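Local structure of ATP synthase subunit s, mitochondrial (Bos taurus, 3E4G) at residues Gln108-Asn111 against Leu112-Ser115. The protein regulates mitochondrial ATP synthase, being needed for its proton conduction and blocking a proton leak through an alternative exit pathway. The protein carries 1 engineered substitution. Numbering follows the deposited sequence.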
loop_
_atom_site.group_PDB
_atom_site.type_symbol
_atom_site.label_atom_id
_atom_site.label_comp_id
_atom_site.label_asym_id
_atom_site.label_seq_id
_atom_site.Cartn_x
_atom_site.Cartn_y
_atom_site.Cartn_z
ATOM N N GLN A 108 -0.525 -8.613 7.261
ATOM C CA GLN A 108 -1.058 -9.969 7.424
ATOM C C GLN A 108 -1.341 -10.717 6.147
ATOM O O GLN A 108 -1.708 -11.887 6.164
ATOM C CB GLN A 108 -2.352 -9.896 8.307
ATOM C CG GLN A 108 -1.991 -9.529 9.743
ATOM C CD GLN A 108 -1.273 -10.566 10.393
ATOM O OE1 GLN A 108 -0.297 -10.312 11.199
ATOM N NE2 GLN A 108 -1.649 -11.813 10.246
ATOM N N LEU A 109 -1.175 -10.029 4.991
ATOM C CA LEU A 109 -1.427 -10.672 3.703
ATOM C C LEU A 109 -0.160 -11.446 3.326
ATOM O O LEU A 109 0.882 -10.840 3.011
ATOM C CB LEU A 109 -1.764 -9.612 2.660
ATOM C CG LEU A 109 -3.167 -8.996 2.857
ATOM C CD1 LEU A 109 -3.344 -7.885 1.847
ATOM C CD2 LEU A 109 -4.271 -10.113 2.741
ATOM N N GLU A 110 -0.233 -12.788 3.348
ATOM C CA GLU A 110 0.958 -13.600 3.064
ATOM C C GLU A 110 1.503 -13.333 1.681
ATOM O O GLU A 110 2.710 -13.441 1.458
ATOM C CB GLU A 110 0.677 -15.113 3.247
ATOM C CG GLU A 110 0.371 -15.431 4.723
ATOM C CD GLU A 110 0.477 -16.923 4.988
ATOM O OE1 GLU A 110 -0.160 -17.723 4.266
ATOM O OE2 GLU A 110 1.179 -17.267 5.937
ATOM N N ASN A 111 0.613 -13.059 0.728
ATOM C CA ASN A 111 1.026 -12.739 -0.628
ATOM C C ASN A 111 1.944 -11.523 -0.644
ATOM O O ASN A 111 2.920 -11.470 -1.426
ATOM C CB ASN A 111 -0.170 -12.586 -1.546
ATOM C CG ASN A 111 -1.192 -11.590 -1.021
ATOM O OD1 ASN A 111 -1.750 -11.813 0.113
ATOM N ND2 ASN A 111 -1.491 -10.551 -1.744
ATOM N N LEU A 112 1.639 -10.496 0.153
ATOM C CA LEU A 112 2.511 -9.305 0.247
ATOM C C LEU A 112 3.748 -9.608 1.032
ATOM O O LEU A 112 4.846 -9.100 0.728
ATOM C CB LEU A 112 1.779 -8.131 0.896
ATOM C CG LEU A 112 0.568 -7.589 0.090
ATOM C CD1 LEU A 112 0.006 -6.374 0.815
ATOM C CD2 LEU A 112 1.003 -7.163 -1.308
ATOM N N GLN A 113 3.644 -10.418 2.109
ATOM C CA GLN A 113 4.869 -10.785 2.860
ATOM C C GLN A 113 5.900 -11.415 1.911
ATOM O O GLN A 113 7.096 -11.189 2.025
ATOM C CB GLN A 113 4.550 -11.801 3.956
ATOM C CG GLN A 113 3.595 -11.254 5.013
ATOM C CD GLN A 113 3.165 -12.365 6.002
ATOM O OE1 GLN A 113 3.566 -13.532 5.834
ATOM N NE2 GLN A 113 2.366 -11.972 6.968
ATOM N N LYS A 114 5.410 -12.248 0.972
ATOM C CA LYS A 114 6.325 -12.940 0.045
ATOM C C LYS A 114 6.973 -12.033 -0.942
ATOM O O LYS A 114 8.133 -12.263 -1.319
ATOM C CB LYS A 114 5.547 -14.062 -0.696
ATOM C CG LYS A 114 5.113 -15.179 0.221
ATOM C CD LYS A 114 3.930 -15.939 -0.363
ATOM C CE LYS A 114 3.428 -17.041 0.566
ATOM N NZ LYS A 114 2.257 -17.682 0.032
ATOM N N SER A 115 6.274 -11.003 -1.419
ATOM C CA SER A 115 6.770 -10.208 -2.562
ATOM C C SER A 115 7.359 -8.861 -2.173
ATOM O O SER A 115 8.167 -8.316 -2.954
ATOM C CB SER A 115 5.638 -9.961 -3.535
ATOM O OG SER A 115 4.569 -9.269 -2.933
#
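Gln113 folds back along the first turn of helix 110-115 and lies against Leu109 and Glu110. Its CB lies obliquely beside Glu110 O, 3.5 Å away, and CG, held beside its own backbone N (chi1 -63°), comes to 3.4 Å from Leu109 O. Beyond CG the chain runs extended, bringing CD to 3.9 Å from Glu110 CA. At the tip the amide spreads its two atoms: OE1 faces Glu110 CA and lies 3.9 Å from Glu110 CG, and also takes a weak hydrogen bond from Arg139, whereas NE2 passes Gln108 CA and donates to Ser107 O, at the end of the preceding helix. The Glu110 carboxylate is turned 75° from this amide plane.

Leu109 is the N-cap residue of this short helix, which lies in the third leucine-rich repeat, on the link from helix 100-107 to strand 118-122. Leu109 O accepts a hydrogen bond from Gln113 N at 2.9 Å, with the donor in the carbonyl plane, and a weak one from Leu112 N. The side chains of Leu109 and Leu112 run alongside each other, CD1 to CD1 at 3.8 Å, with Leu109 also touching Met81. Asn111 swings CG between its backbone N and carbonyl carbon (chi1 54°), laying ND2 alongside Leu112 CG at 4.0 Å; the same nitrogen donates to Met81 O and Leu84 O. Lys114 N donates a hydrogen bond to Glu110 O at 3.0 Å, and the lysine's CG and CD pass close beside that oxygen.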